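Local atomic coordinates of histidinol dehydrogenase (Elizabethkingia anophelis NUHP1, PDB entry 6AN0), a protein that probably catalyses the zinc- and NAD-dependent oxidation of L-histidinol, by way of L-histidinaldehyde, to L-histidine, the last step of histidine biosynthesis. Residues W20-R26 and A322-A328; S142-L147 and T369-L373. One frame throughout, in Å; residues are numbered along the deposited sequence.

Contact 1 (W20-R26 and A322-A328); sequences WKNLIQR and AFSNLYA
Phe-323 wedges its side chain among Trp-20, Leu-23 and Ile-24, and can be followed from CB to CZ through contacts with all three. Its CB sits over the six-membered ring of Trp-20, 4.2 Å from that ring's centroid, a CH-pi contact. Next along, CD1 lies over the same indole face, 3.7 Å from Trp-20 CD2; with ring planes 63° apart, the pair is an edge-to-face stack in which Phe-323 supplies the edge. CE1 reaches Leu-23 CB at the ring's rim. At the far end CE2 and CZ share one methyl, Ile-24 CG2, which is 3.8 Å from Phe-323 CZ and lies above the phenyl face, offset toward its rim. Leu-326 CD1 closes on Trp-20 in the indole plane, 3.6 Å from CE3.

Helix 317-327 is the crossover of a beta-alpha-beta unit, leaving strand 310-313 and leading to strand 331-335 of the parallel sheet; Phe-323 and Tyr-327 also touch Leu-275 and Ile-273 on strand 271-276. At the helix's C-terminal end the chemistry turns polar. Tyr-327 carries CG opposite its backbone N (chi1 180°), which keeps the ring beside its own carbonyl, and Arg-26 uses both. The guanidinium lies flat on the phenol ring, planes 2° apart and Arg-26 CZ 3.6 Å from the centroid, a cation-pi stack. Meanwhile NH1 and NH2 of Arg-26 each donate to Tyr-327 O at 2.8 Å, NH1 on a lone pair and NH2 from above the carbonyl plane. NH2 also makes a salt bridge to Glu-242, while Tyr-327 OH is hydrogen-bonded to Gln-271.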
loop_
_atom_site.group_PDB
_atom_site.type_symbol
_atom_site.label_atom_id
_atom_site.label_comp_id
_atom_site.label_asym_id
_atom_site.label_seq_id
_atom_site.Cartn_x
_atom_site.Cartn_y
_atom_site.Cartn_z
ATOM N N TRP A 20 -15.177 18.546 -19.221
ATOM C CA TRP A 20 -15.132 17.399 -18.318
ATOM C C TRP A 20 -14.167 17.642 -17.165
ATOM O O TRP A 20 -14.437 17.238 -16.027
ATOM C CB TRP A 20 -14.746 16.129 -19.075
ATOM C CG TRP A 20 -15.811 15.615 -19.987
ATOM C CD1 TRP A 20 -16.860 16.316 -20.506
ATOM C CD2 TRP A 20 -15.930 14.281 -20.493
ATOM N NE1 TRP A 20 -17.626 15.500 -21.304
ATOM C CE2 TRP A 20 -17.075 14.246 -21.314
ATOM C CE3 TRP A 20 -15.176 13.113 -20.339
ATOM C CZ2 TRP A 20 -17.486 13.087 -21.972
ATOM C CZ3 TRP A 20 -15.593 11.961 -20.989
ATOM C CH2 TRP A 20 -16.733 11.959 -21.797
ATOM N N LYS A 21 -13.045 18.316 -17.439
ATOM C CA LYS A 21 -12.088 18.651 -16.387
ATOM C C LYS A 21 -12.777 19.323 -15.208
ATOM O O LYS A 21 -12.422 19.079 -14.048
ATOM C CB LYS A 21 -10.986 19.554 -16.950
ATOM N N ASN A 22 -13.784 20.154 -15.481
ATOM C CA ASN A 22 -14.501 20.825 -14.404
ATOM C C ASN A 22 -15.590 19.952 -13.797
ATOM O O ASN A 22 -15.836 20.027 -12.587
ATOM C CB ASN A 22 -15.096 22.134 -14.922
ATOM C CG ASN A 22 -14.034 23.085 -15.399
ATOM O OD1 ASN A 22 -14.082 23.578 -16.524
ATOM N ND2 ASN A 22 -13.041 23.327 -14.551
ATOM N N LEU A 23 -16.235 19.110 -14.599
ATOM C CA LEU A 23 -17.346 18.316 -14.093
ATOM C C LEU A 23 -16.906 17.142 -13.224
ATOM O O LEU A 23 -17.745 16.580 -12.514
ATOM C CB LEU A 23 -18.199 17.816 -15.257
ATOM C CG LEU A 23 -18.877 18.942 -16.038
ATOM C CD1 LEU A 23 -19.605 18.392 -17.252
ATOM C CD2 LEU A 23 -19.828 19.711 -15.134
ATOM N N ILE A 24 -15.622 16.764 -13.239
ATOM C CA ILE A 24 -15.155 15.667 -12.391
ATOM C C ILE A 24 -14.714 16.135 -11.010
ATOM O O ILE A 24 -14.319 15.304 -10.181
ATOM C CB ILE A 24 -14.001 14.893 -13.062
ATOM C CG1 ILE A 24 -12.855 15.840 -13.432
ATOM C CG2 ILE A 24 -14.496 14.143 -14.290
ATOM C CD1 ILE A 24 -11.678 15.142 -14.091
ATOM N N GLN A 25 -14.773 17.437 -10.729
ATOM C CA GLN A 25 -14.234 17.964 -9.481
ATOM C C GLN A 25 -15.126 17.628 -8.289
ATOM O O GLN A 25 -16.343 17.845 -8.321
ATOM C CB GLN A 25 -14.061 19.479 -9.585
ATOM C CG GLN A 25 -13.076 19.903 -10.647
ATOM C CD GLN A 25 -11.673 19.425 -10.350
ATOM O OE1 GLN A 25 -11.284 19.287 -9.187
ATOM N NE2 GLN A 25 -10.905 19.160 -11.400
ATOM N N ARG A 26 -14.516 17.103 -7.229
ATOM C CA ARG A 26 -15.208 17.004 -5.960
ATOM C C ARG A 26 -15.367 18.401 -5.363
ATOM O O ARG A 26 -14.704 19.347 -5.798
ATOM C CB ARG A 26 -14.445 16.098 -4.995
ATOM C CG ARG A 26 -14.733 14.610 -5.172
ATOM C CD ARG A 26 -14.117 14.077 -6.452
ATOM N NE ARG A 26 -14.143 12.616 -6.502
ATOM C CZ ARG A 26 -13.648 11.904 -7.508
ATOM N NH1 ARG A 26 -13.103 12.531 -8.544
ATOM N NH2 ARG A 26 -13.706 10.572 -7.484
ATOM N N ALA A 322 -16.106 6.469 -20.135
ATOM C CA ALA A 322 -14.914 7.305 -20.242
ATOM C C ALA A 322 -14.956 8.443 -19.232
ATOM O O ALA A 322 -13.947 8.744 -18.588
ATOM C CB ALA A 322 -14.762 7.845 -21.671
ATOM N N PHE A 323 -16.121 9.075 -19.057
ATOM C CA PHE A 323 -16.264 10.062 -17.986
ATOM C C PHE A 323 -15.997 9.427 -16.626
ATOM O O PHE A 323 -15.269 9.987 -15.794
ATOM C CB PHE A 323 -17.657 10.692 -18.027
ATOM C CG PHE A 323 -17.845 11.830 -17.056
ATOM C CD1 PHE A 323 -17.852 13.144 -17.505
ATOM C CD2 PHE A 323 -18.023 11.590 -15.695
ATOM C CE1 PHE A 323 -18.026 14.196 -16.616
ATOM C CE2 PHE A 323 -18.192 12.629 -14.803
ATOM C CZ PHE A 323 -18.195 13.945 -15.267
ATOM N N SER A 324 -16.581 8.245 -16.379
ATOM C CA SER A 324 -16.401 7.598 -15.081
ATOM C C SER A 324 -14.932 7.287 -14.818
ATOM O O SER A 324 -14.450 7.425 -13.685
ATOM C CB SER A 324 -17.238 6.313 -15.012
ATOM O OG SER A 324 -17.128 5.702 -13.732
ATOM N N ASN A 325 -14.203 6.865 -15.855
ATOM C CA ASN A 325 -12.794 6.524 -15.684
ATOM C C ASN A 325 -11.957 7.758 -15.354
ATOM O O ASN A 325 -10.975 7.663 -14.605
ATOM C CB ASN A 325 -12.263 5.823 -16.942
ATOM C CG ASN A 325 -12.777 4.383 -17.089
ATOM O OD1 ASN A 325 -13.133 3.725 -16.106
ATOM N ND2 ASN A 325 -12.783 3.880 -18.326
ATOM N N LEU A 326 -12.343 8.923 -15.876
ATOM C CA LEU A 326 -11.682 10.170 -15.498
ATOM C C LEU A 326 -12.040 10.587 -14.071
ATOM O O LEU A 326 -11.203 11.155 -13.359
ATOM C CB LEU A 326 -12.059 11.282 -16.483
ATOM C CG LEU A 326 -11.580 11.124 -17.930
ATOM C CD1 LEU A 326 -12.030 12.302 -18.790
ATOM C CD2 LEU A 326 -10.080 10.975 -17.982
ATOM N N TYR A 327 -13.284 10.330 -13.644
ATOM C CA TYR A 327 -13.729 10.724 -12.305
ATOM C C TYR A 327 -13.154 9.808 -11.222
ATOM O O TYR A 327 -12.810 10.272 -10.123
ATOM C CB TYR A 327 -15.259 10.716 -12.260
ATOM C CG TYR A 327 -15.878 11.105 -10.930
ATOM C CD1 TYR A 327 -16.045 12.441 -10.575
ATOM C CD2 TYR A 327 -16.312 10.133 -10.038
ATOM C CE1 TYR A 327 -16.620 12.789 -9.360
ATOM C CE2 TYR A 327 -16.887 10.467 -8.828
ATOM C CZ TYR A 327 -17.041 11.797 -8.494
ATOM O OH TYR A 327 -17.616 12.128 -7.295
ATOM N N ALA A 328 -13.059 8.498 -11.512
ATOM C CA ALA A 328 -12.531 7.455 -10.626
ATOM C C ALA A 328 -13.360 7.371 -9.347
ATOM O O ALA A 328 -12.872 7.720 -8.260
ATOM C CB ALA A 328 -11.054 7.709 -10.312
#

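Contact 2 (S142-L147 and T369-L373); sequences STVLML and TNHTL
The loop beside the zinc site, which contains an Asx turn, packs His-371 and Asn-370 against Met-146 and Thr-143 of helix 142-154. The turn is identified by Asn-370 OD1, which accepts from Thr-372 N at 2.9 Å, in the carbonyl plane and on a lone pair. The other branch of that amide, ND2, crosses to the helix and donates to Met-146 O at 2.8 Å, tilted out of the carbonyl plane.

The imidazole is met over one face and along its edge. Over the face, Met-146 CG stands 3.5 Å from the His-371 centroid and only 2° off the ring normal, nearly ideal for CH-pi contact. The methionine chain bends there (chi2 -65°), turning SD toward the loop backbone, where it accepts a weak hydrogen bond from His-371 N. At the ring edge, Thr-143 OG1 lies in plane and shares a hydrogen bond of 2.9 Å with His-371 NE2. Ser-142 OG, also in plane, approaches CE1, but its hydrogen bond goes to Glu-418 of the second subunit. His-371 ND1 is bonded to the backbone O of Asp-364, itself a zinc-site residue; His-371, its side chain about 6 Å from the metal, is thus second-shell and held at both nitrogens. Further along, Leu-147 CD2 packs against Thr-372 OG1 at 3.6 Å.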
loop_
_atom_site.group_PDB
_atom_site.type_symbol
_atom_site.label_atom_id
_atom_site.label_comp_id
_atom_site.label_asym_id
_atom_site.label_seq_id
_atom_site.Cartn_x
_atom_site.Cartn_y
_atom_site.Cartn_z
ATOM N N SER A 142 -20.984 -1.667 11.023
ATOM C CA SER A 142 -20.633 -2.480 9.856
ATOM C C SER A 142 -19.142 -2.369 9.536
ATOM O O SER A 142 -18.534 -3.324 9.034
ATOM C CB SER A 142 -21.484 -2.064 8.651
ATOM O OG SER A 142 -21.337 -0.672 8.370
ATOM N N THR A 143 -18.528 -1.219 9.826
ATOM C CA THR A 143 -17.094 -1.085 9.588
ATOM C C THR A 143 -16.281 -2.034 10.464
ATOM O O THR A 143 -15.187 -2.460 10.072
ATOM C CB THR A 143 -16.682 0.371 9.816
ATOM O OG1 THR A 143 -17.441 1.193 8.930
ATOM C CG2 THR A 143 -15.195 0.583 9.523
ATOM N N VAL A 144 -16.788 -2.373 11.652
ATOM C CA VAL A 144 -16.105 -3.356 12.491
ATOM C C VAL A 144 -15.972 -4.683 11.750
ATOM O O VAL A 144 -14.901 -5.304 11.744
ATOM C CB VAL A 144 -16.840 -3.528 13.832
ATOM C CG1 VAL A 144 -16.177 -4.619 14.654
ATOM C CG2 VAL A 144 -16.869 -2.202 14.596
ATOM N N LEU A 145 -17.058 -5.139 11.112
ATOM C CA LEU A 145 -16.982 -6.371 10.321
ATOM C C LEU A 145 -15.990 -6.241 9.172
ATOM O O LEU A 145 -15.209 -7.166 8.906
ATOM C CB LEU A 145 -18.360 -6.741 9.760
ATOM C CG LEU A 145 -19.458 -7.091 10.758
ATOM C CD1 LEU A 145 -20.767 -7.369 10.019
ATOM C CD2 LEU A 145 -19.035 -8.284 11.615
ATOM N N MET A 146 -16.018 -5.104 8.471
ATOM C CA MET A 146 -15.222 -4.932 7.256
ATOM C C MET A 146 -13.721 -4.955 7.535
ATOM O O MET A 146 -12.930 -5.336 6.660
ATOM C CB MET A 146 -15.580 -3.606 6.575
ATOM C CG MET A 146 -17.012 -3.514 6.059
ATOM S SD MET A 146 -17.322 -4.702 4.731
ATOM C CE MET A 146 -19.115 -4.628 4.581
ATOM N N LEU A 147 -13.303 -4.487 8.705
ATOM C CA LEU A 147 -11.885 -4.420 9.038
ATOM C C LEU A 147 -11.454 -5.548 9.956
ATOM O O LEU A 147 -10.349 -6.077 9.798
ATOM C CB LEU A 147 -11.556 -3.075 9.696
ATOM C CG LEU A 147 -11.930 -1.869 8.837
ATOM C CD1 LEU A 147 -11.640 -0.575 9.592
ATOM C CD2 LEU A 147 -11.194 -1.869 7.490
ATOM N N THR A 369 -18.301 -7.918 -0.178
ATOM C CA THR A 369 -17.212 -7.035 -0.562
ATOM C C THR A 369 -16.920 -6.069 0.582
ATOM O O THR A 369 -17.697 -5.943 1.532
ATOM C CB THR A 369 -17.570 -6.252 -1.824
ATOM O OG1 THR A 369 -18.761 -5.482 -1.583
ATOM C CG2 THR A 369 -17.829 -7.207 -2.990
ATOM N N ASN A 370 -15.789 -5.376 0.485
ATOM C CA ASN A 370 -15.381 -4.457 1.545
ATOM C C ASN A 370 -15.852 -3.037 1.242
ATOM O O ASN A 370 -15.640 -2.537 0.136
ATOM C CB ASN A 370 -13.865 -4.461 1.708
ATOM C CG ASN A 370 -13.455 -4.104 3.105
ATOM O OD1 ASN A 370 -13.608 -2.957 3.530
ATOM N ND2 ASN A 370 -12.982 -5.098 3.853
ATOM N N HIS A 371 -16.464 -2.377 2.228
ATOM C CA HIS A 371 -16.948 -1.021 1.991
ATOM C C HIS A 371 -15.925 0.053 2.338
ATOM O O HIS A 371 -16.225 1.251 2.191
ATOM C CB HIS A 371 -18.296 -0.783 2.718
ATOM C CG HIS A 371 -18.214 -0.520 4.198
ATOM N ND1 HIS A 371 -19.285 -0.761 5.036
ATOM C CD2 HIS A 371 -17.244 0.016 4.981
ATOM C CE1 HIS A 371 -18.971 -0.405 6.271
ATOM N NE2 HIS A 371 -17.737 0.070 6.264
ATOM N N THR A 372 -14.732 -0.334 2.805
ATOM C CA THR A 372 -13.672 0.632 3.135
ATOM C C THR A 372 -12.868 0.868 1.858
ATOM O O THR A 372 -11.973 0.087 1.510
ATOM C CB THR A 372 -12.807 0.126 4.284
ATOM O OG1 THR A 372 -13.654 -0.207 5.388
ATOM C CG2 THR A 372 -11.864 1.228 4.764
ATOM N N LEU A 373 -13.194 1.952 1.157
ATOM C CA LEU A 373 -12.859 2.144 -0.247
ATOM C C LEU A 373 -12.238 3.510 -0.502
ATOM O O LEU A 373 -12.532 4.474 0.207
ATOM C CB LEU A 373 -14.113 2.008 -1.113
ATOM C CG LEU A 373 -14.770 0.634 -1.137
ATOM C CD1 LEU A 373 -16.207 0.759 -1.645
ATOM C CD2 LEU A 373 -13.966 -0.274 -2.055
#

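The contacts join different parts of the chain: their centres are 26 Å apart, and their nearest atoms, about 9 Å apart, do not touch. Contact 1 is partly buried, about 21 Å from the chain centre, and fixes an N-terminal segment to a helix on the parallel sheet. Contact 2 is buried, about 7 Å from that centre, and brings a zinc-site loop onto the helix linking strands 117-132 and 158-163 of the mixed sheet. Aromatic stacking and a charged guanidinium dominate the first; the second relies on hydrogen bonds of an amide and of a threonine hydroxyl paired with an imidazole nitrogen, together with a thioether, and reaches the second subunit, which does not touch contact 1.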